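Local coordinates for protein Sqt1 (Chaetomium thermophilum, PDB 4ZOY) that probably acts as a dedicated chaperone that captures a newly made ribosomal protein during its translation, built on a WD40-repeat beta-propeller, at residues L50-A55 and V478-A483; G164-F169 and L205-E210; F253-S258 and V264-A269. All coordinates share one frame; numbering follows the deposited sequence.

Contact 1: residues L50-A55 and V478-A483; sequences LDISAA and VLVFEA
Ile52 and Val480 lie alongside one another, their side chains running past each other in opposite directions and touching through two pairs of branches. Ile52 CG1 comes within 3.9 Å of Val480 CG2, while Ile52 CG2 stands 4.2 Å from Val480 CG1. Val480 can offer both methyls because CG1 lies anti to the backbone N (chi1 -179°), leaving CG2 anti to the carbonyl carbon. Two residues earlier in each segment Leu50 slides past Val478 likewise, and a single methyl pair makes the touch, Leu50 CD1 to Val478 CG1 at 4.1 Å. No hydrogen bond crosses, and Ile52 CA stays 7.8 Å from Val480 CA, the geometry of two propeller blades facing each other: strand 45-51 belongs to one four-stranded blade and strand 478-482 to the neighbouring one, where 9-11, one of the outermost strands, comes from the N-terminus in a Velcro-type ring closure. Phe11 of that strand touches both Leu50 and Val478. Past Leu50 the chain bends in an Asx turn, Asp51 OD1 accepting from Ser53 N at 3.1 Å. Ser53 OG reaches Asp51 OD1 at 2.7 Å from the same face of the carboxylate, and Asn29 ND2 also donates to that oxygen.

Contact 2: residues G164-F169 and L205-E210; sequences GSVWVF and LATVSE
Val166 stands between Leu205 and Thr207 and meets each of them tip to tip, CG1 mainly toward Leu205 and CG2 toward Thr207. Val166 CG1 touches Leu205 CD2 at 3.7 Å, and its CG2 rests against both branches of Thr207, with Val166 CG2 to Thr207 OG1 at 3.7 Å and Val166 CG2 to Thr207 CG2 at 3.9 Å. The same leucine methyl also reaches the next valine, Leu205 CD2 to Val168 CG2 at 3.9 Å, so one branch serves two valines on alternate positions of the opposing strand. Leu205 extends this far because its CG is anti to the backbone N (chi1 174°). With an alanine at Val166 both methyls are gone, which would probably open a gap beside Thr207 and leave Leu205 CD2 leaning on Val168 alone among the residues of strand 166-169.

The contact with Thr207 OG1 is van der Waals only; the hydroxyl is hydrogen-bonded to His189 NE2 and Tyr217 OH. This resembles the His-Ser/Thr-Trp network of WD40 repeats, with tyrosine at the aromatic position, and probably fixes the rotation of Thr207. On the far side of the valine strand, Trp167 points away and its NE1 donates to Ser165 OG at 2.8 Å, the oxygen lying only 9° out of the indole plane; Asp163 OD1 is a second partner of that hydroxyl.

The axes of strands 166-169 and 205-209 remain 9.9 Å apart at 151°, too far for backbone pairing. They belong to adjacent propeller blades: strand 166-171 sits third in its sheet, hydrogen-bonded to strand 180-186, while strand 204-209 sits second in the next, between 193-198 and 214-218, from which Cys193 and Tyr217 also reach Val166.

Contact 3: residues F253-S258 and V264-A269; sequences FSVAVS and VAVGGA
Val255 and Val264 make the closest apolar touch between the two strands, their CG2 methyls crossing obliquely at 3.5 Å. Each of these methyls is anti to its own backbone N, which carries both into the diagonal between the two non-hydrogen-bonded pairs, Val255 with Val266 and Val257 with Val264. Val208 and Ala206 of strand 204-209 pack onto this valine face. Equally close is the fit on the other face, where Ser254 OG lies 3.4 Å from Gly267 CA. A CB on Gly267 would fall about 2.5 Å from Ser254 OG, a clash, so the absence of a side chain probably makes room for the serine hydroxyl, which is hydrogen-bonded to Ile331 O in the next blade. Between the faces, Ala256 and Ala265 exchange two backbone hydrogen bonds, the one from Ala265 N to Ala256 O measuring 2.8 Å.

Val255 and Val257 are partly exposed, while Val264 and Val266 opposite them are buried. Packing slackens toward Phe253, partly exposed like Ala269. The ring meets residues 268-269 through its CD2-CE2 side: Phe253 CD2 is 3.8 Å from Gly268 CA, Ala269 N sits at the ring edge, and Phe253 CE2 reaches Ala269 CB only at 4.2 Å. Backbone bonding nevertheless continues here. Gly267 O accepts from Phe253 N at 2.8 Å, nearly straight at 177°, and from Ser254 N at 3.1 Å, more bent at 145°. Two residues thus oppose one glycine, the definition of a classic beta bulge, here in the antiparallel hairpin formed by the first two strands of a propeller blade.

Touching residues are all buried in contacts 1 and 2, but several are partly exposed in contact 3. Contacts 1 and 2 join neighbouring blades through side-chain packing, with no hydrogen bond across, burying about 150 Å² each; contact 3 lies within one blade, stitched by backbone hydrogen bonds, and buries 399 Å². Contact 3 also lies nearest the chain's centre, about 12 Å away, and contact 1 farthest, at 20 Å. Contacts 2 and 3 touch: strand 204-209 turns Leu205 and Thr207 to one blade, Ala206 and Val208 to the other, Val208 CG1 lying 3.5 Å from Val266 CG1. Contact 1 stands across the propeller, its centre about 30 Å from that of contact 3.

Contact 1: residues L50-A55 and V478-A483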
ATOM      1  N   LEU A  50      -5.816 -17.579  -2.216  1.00 21.30           N
ATOM      2  CA  LEU A  50      -5.006 -18.672  -1.705  1.00 18.71           C
ATOM      3  C   LEU A  50      -5.237 -18.858  -0.222  1.00 23.89           C
ATOM      4  O   LEU A  50      -5.600 -17.908   0.476  1.00 23.00           O
ATOM      5  CB  LEU A  50      -3.525 -18.408  -1.958  1.00 19.22           C
ATOM      6  CG  LEU A  50      -3.134 -18.012  -3.378  1.00 18.63           C
ATOM      7  CD1 LEU A  50      -1.697 -17.553  -3.434  1.00 21.02           C
ATOM      8  CD2 LEU A  50      -3.340 -19.181  -4.332  1.00 21.36           C
ATOM      9  N   ASP A  51      -5.031 -20.087   0.249  1.00 21.84           N
ATOM     10  CA  ASP A  51      -5.016 -20.406   1.670  1.00 23.15           C
ATOM     11  C   ASP A  51      -3.610 -20.859   2.042  1.00 28.03           C
ATOM     12  O   ASP A  51      -3.215 -21.993   1.763  1.00 26.54           O
ATOM     13  CB  ASP A  51      -6.044 -21.493   2.001  1.00 25.73           C
ATOM     14  CG  ASP A  51      -6.195 -21.723   3.494  1.00 34.11           C
ATOM     15  OD1 ASP A  51      -5.296 -21.328   4.262  1.00 29.81           O
ATOM     16  OD2 ASP A  51      -7.219 -22.310   3.900  1.00 40.97           O
ATOM     17  N   ILE A  52      -2.866 -19.966   2.683  1.00 21.79           N
ATOM     18  CA  ILE A  52      -1.440 -20.146   2.935  1.00 25.82           C
ATOM     19  C   ILE A  52      -1.199 -21.106   4.122  1.00 28.10           C
ATOM     20  O   ILE A  52      -0.083 -21.579   4.347  1.00 32.07           O
ATOM     21  CB  ILE A  52      -0.768 -18.740   3.145  1.00 32.85           C
ATOM     22  CG1 ILE A  52      -0.270 -18.181   1.807  1.00 37.97           C
ATOM     23  CG2 ILE A  52       0.409 -18.765   4.108  1.00 43.62           C
ATOM     24  CD1 ILE A  52      -1.328 -17.976   0.774  1.00 35.93           C
ATOM     25  N   SER A  53      -2.257 -21.448   4.846  1.00 28.52           N
ATOM     26  CA  SER A  53      -2.116 -22.375   5.968  1.00 34.54           C
ATOM     27  C   SER A  53      -1.689 -23.765   5.484  1.00 37.35           C
ATOM     28  O   SER A  53      -1.215 -24.586   6.265  1.00 36.97           O
ATOM     29  CB  SER A  53      -3.418 -22.468   6.761  1.00 31.24           C
ATOM     30  OG  SER A  53      -4.416 -23.149   6.027  1.00 33.73           O
ATOM     31  N   ALA A  54      -1.843 -24.012   4.187  1.00 39.84           N
ATOM     32  CA  ALA A  54      -1.419 -25.273   3.584  1.00 39.09           C
ATOM     33  C   ALA A  54       0.101 -25.359   3.456  1.00 43.27           C
ATOM     34  O   ALA A  54       0.641 -26.415   3.126  1.00 45.56           O
ATOM     35  CB  ALA A  54      -2.073 -25.450   2.220  1.00 38.65           C
ATOM     36  N   ALA A  55       0.789 -24.249   3.713  1.00 39.38           N
ATOM     37  CA  ALA A  55       2.245 -24.213   3.617  1.00 35.39           C
ATOM     38  C   ALA A  55       2.892 -24.920   4.802  1.00 43.56           C
ATOM     39  O   ALA A  55       2.885 -24.406   5.919  1.00 47.70           O
ATOM     40  CB  ALA A  55       2.739 -22.772   3.526  1.00 38.22           C
ATOM     41  N   VAL A 478       4.250 -16.179  -6.958  1.00 15.23           N
ATOM     42  CA  VAL A 478       3.858 -15.799  -5.599  1.00 14.11           C
ATOM     43  C   VAL A 478       4.633 -16.690  -4.645  1.00 16.22           C
ATOM     44  O   VAL A 478       4.587 -17.917  -4.784  1.00 17.09           O
ATOM     45  CB  VAL A 478       2.352 -15.985  -5.387  1.00 12.64           C
ATOM     46  CG1 VAL A 478       1.948 -15.696  -3.942  1.00 16.16           C
ATOM     47  CG2 VAL A 478       1.546 -15.115  -6.373  1.00 15.72           C
ATOM     48  N   LEU A 479       5.361 -16.101  -3.696  1.00 13.95           N
ATOM     49  CA  LEU A 479       6.165 -16.887  -2.756  1.00 13.92           C
ATOM     50  C   LEU A 479       5.713 -16.672  -1.317  1.00 16.01           C
ATOM     51  O   LEU A 479       5.135 -15.636  -0.985  1.00 15.20           O
ATOM     52  CB  LEU A 479       7.657 -16.552  -2.875  1.00 14.88           C
ATOM     53  CG  LEU A 479       8.330 -16.863  -4.216  1.00 15.04           C
ATOM     54  CD1 LEU A 479       9.806 -16.539  -4.181  1.00 18.62           C
ATOM     55  CD2 LEU A 479       8.103 -18.344  -4.562  1.00 18.20           C
ATOM     56  N   VAL A 480       5.961 -17.667  -0.471  1.00 15.38           N
ATOM     57  CA  VAL A 480       5.668 -17.577   0.956  1.00 14.87           C
ATOM     58  C   VAL A 480       6.962 -17.733   1.727  1.00 16.33           C
ATOM     59  O   VAL A 480       7.711 -18.684   1.492  1.00 16.47           O
ATOM     60  CB  VAL A 480       4.671 -18.652   1.414  1.00 13.92           C
ATOM     61  CG1 VAL A 480       4.386 -18.491   2.908  1.00 16.41           C
ATOM     62  CG2 VAL A 480       3.381 -18.569   0.611  1.00 19.18           C
ATOM     63  N   PHE A 481       7.230 -16.797   2.637  1.00 15.02           N
ATOM     64  CA  PHE A 481       8.425 -16.811   3.463  1.00 15.86           C
ATOM     65  C   PHE A 481       8.039 -16.816   4.942  1.00 15.58           C
ATOM     66  O   PHE A 481       6.959 -16.341   5.298  1.00 16.63           O
ATOM     67  CB  PHE A 481       9.300 -15.585   3.181  1.00 16.68           C
ATOM     68  CG  PHE A 481       9.826 -15.501   1.771  1.00 16.84           C
ATOM     69  CD1 PHE A 481      10.796 -16.385   1.325  1.00 16.42           C
ATOM     70  CD2 PHE A 481       9.398 -14.506   0.910  1.00 16.89           C
ATOM     71  CE1 PHE A 481      11.306 -16.290   0.037  1.00 15.07           C
ATOM     72  CE2 PHE A 481       9.906 -14.405  -0.379  1.00 17.59           C
ATOM     73  CZ  PHE A 481      10.860 -15.299  -0.820  1.00 15.19           C
ATOM     74  N   GLU A 482       8.921 -17.325   5.797  1.00 16.19           N
ATOM     75  CA  GLU A 482       8.672 -17.261   7.236  1.00 18.43           C
ATOM     76  C   GLU A 482       9.845 -16.632   7.966  1.00 17.57           C
ATOM     77  O   GLU A 482      10.992 -16.773   7.561  1.00 17.74           O
ATOM     78  CB  GLU A 482       8.377 -18.651   7.807  1.00 21.47           C
ATOM     79  CG  GLU A 482       9.523 -19.623   7.698  1.00 27.38           C
ATOM     80  CD  GLU A 482       9.173 -20.991   8.260  1.00 34.74           C
ATOM     81  OE1 GLU A 482       8.007 -21.192   8.673  1.00 40.67           O
ATOM     82  OE2 GLU A 482      10.065 -21.866   8.276  1.00 41.30           O
ATOM     83  N   ALA A 483       9.541 -15.922   9.054  1.00 16.70           N
ATOM     84  CA  ALA A 483      10.574 -15.269   9.850  1.00 19.66           C
ATOM     85  C   ALA A 483      11.186 -16.225  10.886  1.00 18.11           C
ATOM     86  O   ALA A 483      12.329 -16.037  11.291  1.00 23.03           O
ATOM     87  CB  ALA A 483      10.006 -14.019  10.546  1.00 21.08           C
TER

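Contact 2: residues G164-F169 and L205-E210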
ATOM      1  N   GLY A 164      -7.081  10.956 -12.763  1.00 18.19           N
ATOM      2  CA  GLY A 164      -6.874  11.828 -11.625  1.00 18.23           C
ATOM      3  C   GLY A 164      -7.996  11.754 -10.618  1.00 16.74           C
ATOM      4  O   GLY A 164      -7.904  12.335  -9.545  1.00 17.77           O
ATOM      5  N   SER A 165      -9.065  11.043 -10.963  1.00 16.50           N
ATOM      6  CA  SER A 165     -10.228  11.016 -10.078  1.00 17.89           C
ATOM      7  C   SER A 165     -10.020  10.080  -8.891  1.00 16.47           C
ATOM      8  O   SER A 165      -9.236   9.134  -8.940  1.00 16.99           O
ATOM      9  CB  SER A 165     -11.505  10.635 -10.851  1.00 17.54           C
ATOM     10  OG  SER A 165     -11.539   9.267 -11.203  1.00 18.22           O
ATOM     11  N   VAL A 166     -10.727  10.390  -7.811  1.00 15.49           N
ATOM     12  CA  VAL A 166     -10.694   9.604  -6.600  1.00 15.12           C
ATOM     13  C   VAL A 166     -12.131   9.303  -6.226  1.00 15.31           C
ATOM     14  O   VAL A 166     -12.949  10.218  -6.114  1.00 17.71           O
ATOM     15  CB  VAL A 166      -9.971  10.347  -5.472  1.00 15.22           C
ATOM     16  CG1 VAL A 166     -10.114   9.595  -4.156  1.00 14.40           C
ATOM     17  CG2 VAL A 166      -8.502  10.546  -5.842  1.00 15.16           C
ATOM     18  N   TRP A 167     -12.435   8.016  -6.072  1.00 15.89           N
ATOM     19  CA  TRP A 167     -13.781   7.549  -5.760  1.00 15.45           C
ATOM     20  C   TRP A 167     -13.806   6.870  -4.403  1.00 17.15           C
ATOM     21  O   TRP A 167     -12.893   6.109  -4.059  1.00 16.47           O
ATOM     22  CB  TRP A 167     -14.269   6.582  -6.846  1.00 17.35           C
ATOM     23  CG  TRP A 167     -14.408   7.235  -8.187  1.00 16.20           C
ATOM     24  CD1 TRP A 167     -13.395   7.653  -9.009  1.00 18.64           C
ATOM     25  CD2 TRP A 167     -15.633   7.560  -8.863  1.00 18.58           C
ATOM     26  NE1 TRP A 167     -13.916   8.225 -10.143  1.00 20.70           N
ATOM     27  CE2 TRP A 167     -15.285   8.174 -10.082  1.00 18.88           C
ATOM     28  CE3 TRP A 167     -16.987   7.383  -8.554  1.00 20.22           C
ATOM     29  CZ2 TRP A 167     -16.245   8.624 -10.995  1.00 20.90           C
ATOM     30  CZ3 TRP A 167     -17.940   7.825  -9.467  1.00 22.11           C
ATOM     31  CH2 TRP A 167     -17.562   8.434 -10.668  1.00 21.55           C
ATOM     32  N   VAL A 168     -14.848   7.140  -3.624  1.00 15.08           N
ATOM     33  CA  VAL A 168     -15.063   6.439  -2.373  1.00 13.73           C
ATOM     34  C   VAL A 168     -16.400   5.711  -2.443  1.00 16.29           C
ATOM     35  O   VAL A 168     -17.424   6.334  -2.714  1.00 15.95           O
ATOM     36  CB  VAL A 168     -15.043   7.406  -1.163  1.00 13.03           C
ATOM     37  CG1 VAL A 168     -15.254   6.638   0.126  1.00 14.36           C
ATOM     38  CG2 VAL A 168     -13.721   8.187  -1.129  1.00 17.58           C
ATOM     39  N   PHE A 169     -16.372   4.397  -2.233  1.00 16.00           N
ATOM     40  CA  PHE A 169     -17.569   3.568  -2.322  1.00 14.40           C
ATOM     41  C   PHE A 169     -17.846   2.915  -0.993  1.00 15.58           C
ATOM     42  O   PHE A 169     -16.913   2.561  -0.266  1.00 16.74           O
ATOM     43  CB  PHE A 169     -17.420   2.450  -3.364  1.00 17.46           C
ATOM     44  CG  PHE A 169     -17.144   2.925  -4.748  1.00 16.29           C
ATOM     45  CD1 PHE A 169     -18.185   3.308  -5.583  1.00 19.47           C
ATOM     46  CD2 PHE A 169     -15.841   2.964  -5.243  1.00 15.97           C
ATOM     47  CE1 PHE A 169     -17.936   3.739  -6.886  1.00 20.99           C
ATOM     48  CE2 PHE A 169     -15.587   3.390  -6.534  1.00 18.33           C
ATOM     49  CZ  PHE A 169     -16.635   3.782  -7.365  1.00 20.05           C
ATOM     50  N   LEU A 205      -8.886  11.528   3.554  1.00 13.22           N
ATOM     51  CA  LEU A 205      -8.250  10.717   2.524  1.00 13.24           C
ATOM     52  C   LEU A 205      -7.275  11.594   1.758  1.00 13.54           C
ATOM     53  O   LEU A 205      -7.680  12.548   1.097  1.00 13.88           O
ATOM     54  CB  LEU A 205      -9.302  10.117   1.582  1.00 13.20           C
ATOM     55  CG  LEU A 205      -8.790   9.357   0.368  1.00 12.78           C
ATOM     56  CD1 LEU A 205      -7.996   8.114   0.784  1.00 14.91           C
ATOM     57  CD2 LEU A 205      -9.959   8.985  -0.523  1.00 15.85           C
ATOM     58  N   ALA A 206      -5.984  11.279   1.865  1.00 13.32           N
ATOM     59  CA  ALA A 206      -4.947  12.041   1.181  1.00 14.93           C
ATOM     60  C   ALA A 206      -4.520  11.343  -0.092  1.00 15.02           C
ATOM     61  O   ALA A 206      -4.153  10.173  -0.056  1.00 14.96           O
ATOM     62  CB  ALA A 206      -3.751  12.236   2.098  1.00 14.35           C
ATOM     63  N   THR A 207      -4.585  12.052  -1.210  1.00 13.61           N
ATOM     64  CA  THR A 207      -4.163  11.481  -2.488  1.00 13.69           C
ATOM     65  C   THR A 207      -3.215  12.413  -3.222  1.00 14.31           C
ATOM     66  O   THR A 207      -3.237  13.640  -3.044  1.00 15.12           O
ATOM     67  CB  THR A 207      -5.361  11.133  -3.393  1.00 15.36           C
ATOM     68  OG1 THR A 207      -6.023  12.332  -3.821  1.00 15.99           O
ATOM     69  CG2 THR A 207      -6.351  10.236  -2.647  1.00 14.75           C
ATOM     70  N   VAL A 208      -2.360  11.809  -4.033  1.00 14.65           N
ATOM     71  CA  VAL A 208      -1.339  12.550  -4.767  1.00 16.55           C
ATOM     72  C   VAL A 208      -1.354  12.172  -6.234  1.00 16.00           C
ATOM     73  O   VAL A 208      -1.928  11.154  -6.615  1.00 15.01           O
ATOM     74  CB  VAL A 208       0.063  12.302  -4.192  1.00 15.25           C
ATOM     75  CG1 VAL A 208       0.159  12.879  -2.796  1.00 14.35           C
ATOM     76  CG2 VAL A 208       0.404  10.805  -4.197  1.00 14.92           C
ATOM     77  N   SER A 209      -0.704  13.001  -7.049  1.00 15.75           N
ATOM     78  CA  SER A 209      -0.785  12.881  -8.498  1.00 15.66           C
ATOM     79  C   SER A 209       0.541  13.172  -9.182  1.00 15.99           C
ATOM     80  O   SER A 209       1.376  13.916  -8.656  1.00 16.32           O
ATOM     81  CB  SER A 209      -1.867  13.834  -9.033  1.00 17.01           C
ATOM     82  OG  SER A 209      -1.889  13.899 -10.450  1.00 17.98           O
ATOM     83  N   GLU A 210       0.715  12.566 -10.358  1.00 17.83           N
ATOM     84  CA  GLU A 210       1.805  12.909 -11.272  1.00 16.94           C
ATOM     85  C   GLU A 210       1.851  14.405 -11.579  1.00 21.67           C
ATOM     86  O   GLU A 210       2.905  14.928 -11.921  1.00 21.31           O
ATOM     87  CB  GLU A 210       1.673  12.126 -12.583  1.00 22.44           C
ATOM     88  CG  GLU A 210       1.976  10.654 -12.446  1.00 28.04           C
ATOM     89  CD  GLU A 210       1.918   9.900 -13.765  1.00 30.50           C
ATOM     90  OE1 GLU A 210       1.793  10.543 -14.831  1.00 29.38           O
ATOM     91  OE2 GLU A 210       1.986   8.654 -13.723  1.00 33.35           O
TER

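Contact 3: residues F253-S258 and V264-A269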
ATOM      1  N   PHE A 253       4.330  10.388  -6.067  1.00 15.07           N
ATOM      2  CA  PHE A 253       4.146   8.958  -6.304  1.00 15.32           C
ATOM      3  C   PHE A 253       3.787   8.159  -5.063  1.00 15.56           C
ATOM      4  O   PHE A 253       3.417   6.986  -5.162  1.00 15.88           O
ATOM      5  CB  PHE A 253       5.422   8.377  -6.921  1.00 16.91           C
ATOM      6  CG  PHE A 253       5.806   9.037  -8.213  1.00 18.81           C
ATOM      7  CD1 PHE A 253       5.029   8.852  -9.344  1.00 23.54           C
ATOM      8  CD2 PHE A 253       6.911   9.871  -8.287  1.00 21.73           C
ATOM      9  CE1 PHE A 253       5.355   9.476 -10.544  1.00 28.06           C
ATOM     10  CE2 PHE A 253       7.245  10.491  -9.483  1.00 25.42           C
ATOM     11  CZ  PHE A 253       6.464  10.293 -10.608  1.00 28.85           C
ATOM     12  N   SER A 254       3.903   8.782  -3.893  1.00 13.47           N
ATOM     13  CA  SER A 254       3.622   8.077  -2.639  1.00 13.96           C
ATOM     14  C   SER A 254       3.074   9.036  -1.588  1.00 15.01           C
ATOM     15  O   SER A 254       3.293  10.251  -1.653  1.00 14.81           O
ATOM     16  CB  SER A 254       4.879   7.362  -2.122  1.00 15.25           C
ATOM     17  OG  SER A 254       5.947   8.286  -1.953  1.00 14.46           O
ATOM     18  N   VAL A 255       2.358   8.478  -0.613  1.00 13.14           N
ATOM     19  CA  VAL A 255       1.704   9.274   0.417  1.00 13.94           C
ATOM     20  C   VAL A 255       1.475   8.395   1.641  1.00 13.00           C
ATOM     21  O   VAL A 255       1.215   7.198   1.520  1.00 15.40           O
ATOM     22  CB  VAL A 255       0.376   9.893  -0.110  1.00 13.43           C
ATOM     23  CG1 VAL A 255      -0.631   8.812  -0.478  1.00 14.11           C
ATOM     24  CG2 VAL A 255      -0.234  10.856   0.909  1.00 13.66           C
ATOM     25  N   ALA A 256       1.599   9.001   2.818  1.00 12.78           N
ATOM     26  CA  ALA A 256       1.385   8.320   4.084  1.00 14.01           C
ATOM     27  C   ALA A 256       0.929   9.344   5.116  1.00 13.91           C
ATOM     28  O   ALA A 256       1.327  10.515   5.078  1.00 14.38           O
ATOM     29  CB  ALA A 256       2.649   7.600   4.548  1.00 14.98           C
ATOM     30  N   VAL A 257       0.072   8.906   6.033  1.00 14.81           N
ATOM     31  CA  VAL A 257      -0.408   9.767   7.108  1.00 14.81           C
ATOM     32  C   VAL A 257       0.121   9.252   8.451  1.00 14.69           C
ATOM     33  O   VAL A 257       0.196   8.053   8.668  1.00 15.35           O
ATOM     34  CB  VAL A 257      -1.953   9.837   7.107  1.00 13.76           C
ATOM     35  CG1 VAL A 257      -2.444  10.716   8.256  1.00 16.06           C
ATOM     36  CG2 VAL A 257      -2.460  10.387   5.782  1.00 15.94           C
ATOM     37  N   SER A 258       0.513  10.164   9.344  1.00 13.69           N
ATOM     38  CA  SER A 258       1.118   9.779  10.622  1.00 14.71           C
ATOM     39  C   SER A 258       0.095   9.148  11.565  1.00 15.82           C
ATOM     40  O   SER A 258      -1.108   9.341  11.385  1.00 15.58           O
ATOM     41  CB  SER A 258       1.774  10.997  11.282  1.00 16.27           C
ATOM     42  OG  SER A 258       0.785  11.917  11.722  1.00 17.22           O
ATOM     43  N   VAL A 264       0.675  14.661   6.971  1.00 14.00           N
ATOM     44  CA  VAL A 264       0.765  13.784   5.819  1.00 13.71           C
ATOM     45  C   VAL A 264       2.137  13.978   5.174  1.00 15.69           C
ATOM     46  O   VAL A 264       2.640  15.105   5.094  1.00 15.56           O
ATOM     47  CB  VAL A 264      -0.387  14.055   4.808  1.00 14.37           C
ATOM     48  CG1 VAL A 264      -0.393  15.511   4.342  1.00 17.45           C
ATOM     49  CG2 VAL A 264      -0.314  13.102   3.623  1.00 14.18           C
ATOM     50  N   ALA A 265       2.755  12.865   4.766  1.00 13.62           N
ATOM     51  CA  ALA A 265       3.999  12.892   3.990  1.00 13.22           C
ATOM     52  C   ALA A 265       3.691  12.524   2.559  1.00 14.70           C
ATOM     53  O   ALA A 265       2.957  11.564   2.310  1.00 15.02           O
ATOM     54  CB  ALA A 265       5.018  11.928   4.570  1.00 13.59           C
ATOM     55  N   VAL A 266       4.249  13.282   1.617  1.00 14.30           N
ATOM     56  CA  VAL A 266       4.152  12.931   0.201  1.00 13.79           C
ATOM     57  C   VAL A 266       5.558  12.748  -0.342  1.00 14.96           C
ATOM     58  O   VAL A 266       6.496  13.411   0.087  1.00 15.59           O
ATOM     59  CB  VAL A 266       3.388  13.981  -0.647  1.00 15.92           C
ATOM     60  CG1 VAL A 266       1.977  14.157  -0.104  1.00 15.70           C
ATOM     61  CG2 VAL A 266       4.113  15.328  -0.665  1.00 16.17           C
ATOM     62  N   GLY A 267       5.702  11.800  -1.253  1.00 13.90           N
ATOM     63  CA  GLY A 267       7.003  11.482  -1.811  1.00 15.94           C
ATOM     64  C   GLY A 267       6.922  11.522  -3.313  1.00 15.37           C
ATOM     65  O   GLY A 267       5.916  11.141  -3.912  1.00 14.86           O
ATOM     66  N   GLY A 268       7.982  12.010  -3.943  1.00 15.11           N
ATOM     67  CA  GLY A 268       7.936  12.159  -5.377  1.00 15.75           C
ATOM     68  C   GLY A 268       9.274  12.102  -6.073  1.00 15.11           C
ATOM     69  O   GLY A 268      10.221  11.512  -5.577  1.00 16.46           O
ATOM     70  N   ALA A 269       9.323  12.732  -7.238  1.00 15.36           N
ATOM     71  CA  ALA A 269      10.511  12.711  -8.080  1.00 15.49           C
ATOM     72  C   ALA A 269      11.727  13.322  -7.386  1.00 17.65           C
ATOM     73  O   ALA A 269      11.598  14.154  -6.486  1.00 18.19           O
ATOM     74  CB  ALA A 269      10.231  13.442  -9.389  1.00 19.20           C
TER